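Local coordinates for protein possible glutathione S-transferase (Rhodopseudomonas palustris, PDB 3M8N) that probably catalyses the conjugation of glutathione to electrophilic substrates, at residues Leu140-Glu144 and Thr181-Val185; Asn150-Ala154 and Trp188-Val192. All blocks are in the same frame, centred on the assembly; numbering follows the deposited sequence.

Contact 1. Residues Leu140-Glu144 and Thr181-Val185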
loop_
_atom_site.group_PDB
_atom_site.type_symbol
_atom_site.label_atom_id
_atom_site.label_comp_id
_atom_site.label_asym_id
_atom_site.label_seq_id
_atom_site.Cartn_x
_atom_site.Cartn_y
_atom_site.Cartn_z
ATOM N N LEU A 140 8.380 1.527 -13.456
ATOM C CA LEU A 140 8.462 0.545 -14.517
ATOM C C LEU A 140 9.835 -0.017 -14.670
ATOM O O LEU A 140 10.002 -1.149 -15.034
ATOM C CB LEU A 140 8.043 1.145 -15.781
ATOM C CG LEU A 140 6.596 1.477 -15.838
ATOM C CD1 LEU A 140 6.408 2.475 -16.928
ATOM C CD2 LEU A 140 5.823 0.248 -16.137
ATOM N N GLN A 141 10.828 0.753 -14.306
ATOM C CA GLN A 141 12.198 0.298 -14.374
ATOM C C GLN A 141 12.550 -0.600 -13.250
ATOM O O GLN A 141 13.300 -1.543 -13.441
ATOM C CB GLN A 141 13.170 1.496 -14.360
ATOM C CG GLN A 141 14.515 1.200 -14.933
ATOM C CD GLN A 141 14.390 0.848 -16.401
ATOM O OE1 GLN A 141 13.863 1.655 -17.183
ATOM N NE2 GLN A 141 14.819 -0.384 -16.774
ATOM N N VAL A 142 12.047 -0.285 -12.059
ATOM C CA VAL A 142 12.189 -1.180 -10.924
ATOM C C VAL A 142 11.525 -2.500 -11.318
ATOM O O VAL A 142 12.034 -3.563 -11.027
ATOM C CB VAL A 142 11.549 -0.612 -9.603
ATOM C CG1 VAL A 142 11.648 -1.631 -8.481
ATOM C CG2 VAL A 142 12.236 0.655 -9.165
HETATM N N MSE A 143 10.402 -2.418 -12.005
HETATM C CA MSE A 143 9.696 -3.620 -12.414
HETATM C C MSE A 143 10.433 -4.418 -13.503
HETATM O O MSE A 143 10.563 -5.642 -13.407
HETATM C CB MSE A 143 8.284 -3.271 -12.840
HETATM C CG MSE A 143 7.360 -2.818 -11.688
HETATM SE SE MSE A 143 5.815 -2.052 -12.424
HETATM C CE MSE A 143 4.832 -3.486 -13.100
ATOM N N GLU A 144 10.916 -3.710 -14.526
ATOM C CA GLU A 144 11.758 -4.286 -15.566
ATOM C C GLU A 144 12.945 -4.981 -14.959
ATOM O O GLU A 144 13.209 -6.138 -15.257
ATOM C CB GLU A 144 12.286 -3.182 -16.462
ATOM C CG GLU A 144 13.001 -3.698 -17.661
ATOM C CD GLU A 144 12.058 -4.344 -18.624
ATOM O OE1 GLU A 144 10.853 -4.229 -18.426
ATOM O OE2 GLU A 144 12.500 -4.962 -19.605
ATOM N N THR A 181 10.399 0.093 -24.455
ATOM C CA THR A 181 11.692 -0.031 -23.813
ATOM C C THR A 181 11.699 -1.049 -22.610
ATOM O O THR A 181 12.725 -1.253 -21.920
ATOM C CB THR A 181 12.092 1.434 -23.426
ATOM O OG1 THR A 181 12.719 1.478 -22.132
ATOM C CG2 THR A 181 10.767 2.413 -23.445
ATOM N N PHE A 182 10.548 -1.702 -22.381
ATOM C CA PHE A 182 10.325 -2.597 -21.214
ATOM C C PHE A 182 9.743 -3.927 -21.664
ATOM O O PHE A 182 8.576 -4.201 -21.413
ATOM C CB PHE A 182 9.360 -1.961 -20.213
ATOM C CG PHE A 182 9.754 -0.600 -19.785
ATOM C CD1 PHE A 182 10.678 -0.424 -18.752
ATOM C CD2 PHE A 182 9.224 0.524 -20.411
ATOM C CE1 PHE A 182 11.060 0.852 -18.342
ATOM C CE2 PHE A 182 9.607 1.783 -20.014
ATOM C CZ PHE A 182 10.543 1.941 -18.987
ATOM N N PRO A 183 10.568 -4.759 -22.338
ATOM C CA PRO A 183 10.161 -6.092 -22.820
ATOM C C PRO A 183 9.810 -7.092 -21.711
ATOM O O PRO A 183 8.862 -7.831 -21.878
ATOM C CB PRO A 183 11.402 -6.578 -23.600
ATOM C CG PRO A 183 12.538 -5.729 -23.084
ATOM C CD PRO A 183 11.962 -4.437 -22.720
ATOM N N ALA A 184 10.579 -7.116 -20.616
ATOM C CA ALA A 184 10.310 -7.984 -19.468
ATOM C C ALA A 184 8.983 -7.615 -18.864
ATOM O O ALA A 184 8.202 -8.494 -18.527
ATOM C CB ALA A 184 11.395 -7.862 -18.447
ATOM N N VAL A 185 8.682 -6.328 -18.821
ATOM C CA VAL A 185 7.386 -5.884 -18.344
ATOM C C VAL A 185 6.323 -6.372 -19.241
ATOM O O VAL A 185 5.315 -6.832 -18.795
ATOM C CB VAL A 185 7.284 -4.323 -18.104
ATOM C CG1 VAL A 185 5.849 -3.887 -17.860
ATOM C CG2 VAL A 185 8.112 -3.926 -16.907
#

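Contact 2. Residues Asn150-Ala154 and Trp188-Val192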
loop_
_atom_site.group_PDB
_atom_site.type_symbol
_atom_site.label_atom_id
_atom_site.label_comp_id
_atom_site.label_asym_id
_atom_site.label_seq_id
_atom_site.Cartn_x
_atom_site.Cartn_y
_atom_site.Cartn_z
ATOM N N ASN A 150 13.000 -12.873 -13.087
ATOM C CA ASN A 150 11.821 -13.404 -12.428
ATOM C C ASN A 150 10.651 -13.369 -13.370
ATOM O O ASN A 150 10.483 -12.427 -14.114
ATOM C CB ASN A 150 11.504 -12.561 -11.186
ATOM C CG ASN A 150 12.531 -12.726 -10.086
ATOM O OD1 ASN A 150 12.625 -13.770 -9.490
ATOM N ND2 ASN A 150 13.286 -11.695 -9.803
ATOM N N ASP A 151 9.814 -14.392 -13.350
ATOM C CA ASP A 151 8.600 -14.383 -14.204
ATOM C C ASP A 151 7.404 -13.701 -13.541
ATOM O O ASP A 151 6.499 -13.214 -14.207
ATOM C CB ASP A 151 8.172 -15.819 -14.594
ATOM C CG ASP A 151 8.996 -16.410 -15.764
ATOM O OD1 ASP A 151 9.956 -15.759 -16.199
ATOM O OD2 ASP A 151 8.670 -17.526 -16.229
ATOM N N TYR A 152 7.411 -13.727 -12.216
ATOM C CA TYR A 152 6.361 -13.123 -11.376
ATOM C C TYR A 152 6.972 -12.363 -10.252
ATOM O O TYR A 152 8.117 -12.638 -9.860
ATOM C CB TYR A 152 5.453 -14.202 -10.789
ATOM C CG TYR A 152 4.688 -15.000 -11.817
ATOM C CD1 TYR A 152 3.515 -14.511 -12.366
ATOM C CD2 TYR A 152 5.177 -16.245 -12.261
ATOM C CE1 TYR A 152 2.837 -15.241 -13.310
ATOM C CE2 TYR A 152 4.510 -16.986 -13.203
ATOM C CZ TYR A 152 3.348 -16.491 -13.723
ATOM O OH TYR A 152 2.658 -17.260 -14.652
ATOM N N PHE A 153 6.199 -11.437 -9.691
ATOM C CA PHE A 153 6.785 -10.554 -8.683
ATOM C C PHE A 153 7.146 -11.221 -7.371
ATOM O O PHE A 153 8.149 -10.884 -6.785
ATOM C CB PHE A 153 5.983 -9.259 -8.496
ATOM C CG PHE A 153 6.213 -8.278 -9.586
ATOM C CD1 PHE A 153 7.290 -7.407 -9.532
ATOM C CD2 PHE A 153 5.416 -8.264 -10.692
ATOM C CE1 PHE A 153 7.546 -6.549 -10.562
ATOM C CE2 PHE A 153 5.663 -7.427 -11.688
ATOM C CZ PHE A 153 6.722 -6.565 -11.640
ATOM N N ALA A 154 6.378 -12.192 -6.908
ATOM C CA ALA A 154 6.714 -12.827 -5.629
ATOM C C ALA A 154 6.590 -14.322 -5.733
ATOM O O ALA A 154 5.677 -14.787 -6.418
ATOM C CB ALA A 154 5.751 -12.284 -4.499
ATOM N N TRP A 188 5.596 -10.094 -18.979
ATOM C CA TRP A 188 4.824 -10.241 -17.725
ATOM C C TRP A 188 3.311 -9.926 -17.885
ATOM O O TRP A 188 2.442 -10.717 -17.503
ATOM C CB TRP A 188 5.494 -9.432 -16.586
ATOM C CG TRP A 188 4.658 -9.381 -15.361
ATOM C CD1 TRP A 188 4.519 -10.345 -14.434
ATOM C CD2 TRP A 188 3.805 -8.322 -14.969
ATOM N NE1 TRP A 188 3.645 -9.956 -13.454
ATOM C CE2 TRP A 188 3.194 -8.704 -13.758
ATOM C CE3 TRP A 188 3.509 -7.075 -15.514
ATOM C CZ2 TRP A 188 2.294 -7.889 -13.083
ATOM C CZ3 TRP A 188 2.644 -6.260 -14.835
ATOM C CH2 TRP A 188 2.034 -6.685 -13.626
ATOM N N LEU A 189 2.991 -8.819 -18.537
ATOM C CA LEU A 189 1.592 -8.491 -18.827
ATOM C C LEU A 189 0.917 -9.562 -19.582
ATOM O O LEU A 189 -0.207 -9.899 -19.256
ATOM C CB LEU A 189 1.460 -7.164 -19.599
ATOM C CG LEU A 189 1.972 -5.884 -18.942
ATOM C CD1 LEU A 189 2.263 -4.804 -19.983
ATOM C CD2 LEU A 189 0.955 -5.434 -17.921
ATOM N N ARG A 190 1.586 -10.090 -20.610
ATOM C CA ARG A 190 1.025 -11.182 -21.405
ATOM C C ARG A 190 0.908 -12.414 -20.570
ATOM O O ARG A 190 -0.045 -13.118 -20.715
ATOM C CB ARG A 190 1.812 -11.466 -22.716
ATOM C CG ARG A 190 1.558 -10.402 -23.864
ATOM C CD ARG A 190 2.286 -10.643 -25.276
ATOM N NE ARG A 190 3.754 -10.682 -25.134
ATOM C CZ ARG A 190 4.596 -9.644 -25.281
ATOM N NH1 ARG A 190 4.156 -8.431 -25.633
ATOM N NH2 ARG A 190 5.885 -9.830 -25.063
ATOM N N ARG A 191 1.852 -12.687 -19.674
ATOM C CA ARG A 191 1.755 -13.872 -18.827
ATOM C C ARG A 191 0.525 -13.821 -17.926
ATOM O O ARG A 191 -0.221 -14.792 -17.783
ATOM C CB ARG A 191 3.006 -13.909 -18.012
ATOM C CG ARG A 191 3.361 -15.189 -17.455
ATOM C CD ARG A 191 4.706 -15.078 -16.712
ATOM N NE ARG A 191 5.813 -14.953 -17.638
ATOM C CZ ARG A 191 6.638 -13.916 -17.791
ATOM N NH1 ARG A 191 6.581 -12.831 -17.048
ATOM N NH2 ARG A 191 7.567 -13.985 -18.740
ATOM N N VAL A 192 0.278 -12.664 -17.357
ATOM C CA VAL A 192 -0.921 -12.403 -16.592
ATOM C C VAL A 192 -2.194 -12.548 -17.383
ATOM O O VAL A 192 -3.122 -13.198 -16.964
ATOM C CB VAL A 192 -0.878 -11.007 -15.889
ATOM C CG1 VAL A 192 -2.179 -10.745 -15.204
ATOM C CG2 VAL A 192 0.213 -11.009 -14.894
#

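Contact 1. Residues Leu140-Glu144 and Thr181-Val185
The ring of Phe182 receives Leu140 on one face and has the hydroxyl of its own neighbour, Thr181 OG1, over the opposite one, each displaced toward the rim. From Leu140 the CB does the touching: it stands 4.2 Å from the centroid of the Phe182 ring and 19° off the normal, a CH-pi contact over the face. The ring edge turns to polar side chains of helix 129-146, with Gln141 OE1 3.1 Å from Phe182 CE1 and Glu144 OE1 also near the ring plane, while the Glu144 carboxylate is turned 71° against the ring.

That carboxylate grips the start of the next helix. Val185 N donates to Glu144 OE1 at 3.0 Å, and Ala184 N to Glu144 OE2 at 3.1 Å; both oxygens are met on their syn sides, moderately out of the carboxylate plane. Phe182 is the N-cap residue, so these two N-H groups belong to the first turn of helix 183-193, and Glu144 reaches them from another helix of the all-helical GST C-terminal domain. The positive end of that helix dipole would probably favour the ionised acid. CG of Glu144 lies anti to the backbone N, and the bend at chi2 (70°) brings both oxygens to this helix end.

Pro183, whose nitrogen has no hydrogen to give, sets its CD methylene beside the carboxylate, 3.2 Å from Glu144 OE2. Apolar packing adds Val185 CG2, which approaches the CB of selenomethionine Met143 at 4.1 Å. Beyond the two segments, Met143 reaches Phe99 and Leu104 of helix 87-117, while Leu147 lies against Ala184 and Val185.

Contact 2. Residues Asn150-Ala154 and Trp188-Val192
Phe153 points its edge at the indole face of Trp188, a T-shaped pair that joins the loop between helices 129-146 and 160-169 to helix 183-193 in the helical C-terminal domain of the GST fold. The planes stand at 86°, and Phe153 CE2 comes 3.5 Å from Trp188 CE2. With CG of Trp188 anti to the backbone N (chi1 172°), the indole presents one face to the Phe153 edge. Its opposite face meets Val192 CG2, and its edge meets Asp151 O in plane. Asp162 OD1 accepts hydrogen bonds from both Trp188 NE1 and Phe153 N, so one carboxylate oxygen ties the indole to the loop backbone.

Arg191 works farther along the same helix. Its chain is extended through chi2 and bends at chi3 (-73°), so that one guanidinium face lies against the Asp151 carboxylate, the two planes nearly parallel. With this stacking no N-H points at Asp151 OD1, and the long salt bridge (3.9 Å to Arg191 NH2) rests on charge alone. Arg191 NH1 also gives Asp151 O a weak, bent hydrogen bond of 2.9 Å. A leucine in place of Arg191 would probably leave the Asp151 carboxylate without this opposite charge and the Asp151 backbone carbonyl without this donor. The aliphatic part of Arg191 serves Tyr152: CD meets the ring obliquely, in an off-centre CH-pi contact 4.0 Å from the Tyr152 centroid, while Arg191 CG touches Tyr152 OH at 3.6 Å.

Contact 1 uses the start of helix 183-193, against helix 129-146; contact 2 lies farther along it, against the loop that follows helix 129-146. In contact 1 Leu140, Met143, Glu144, Phe182 and Val185 are buried while Gln141 and Pro183 are exposed; in contact 2 Phe153 and Trp188 are buried and Asp151 is exposed. The polar chemistry differs: in contact 1 a buried carboxylate takes two backbone N-H groups at a helix start, whereas in contact 2 a partly exposed arginine meets an exposed aspartate mainly through charge. The apolar sides are continuous: selenomethionine Met143 packs on Phe153 and Trp188 of contact 2, its CG 3.8 Å from Phe153 CZ and its CE 3.9 Å from Trp188 CZ3.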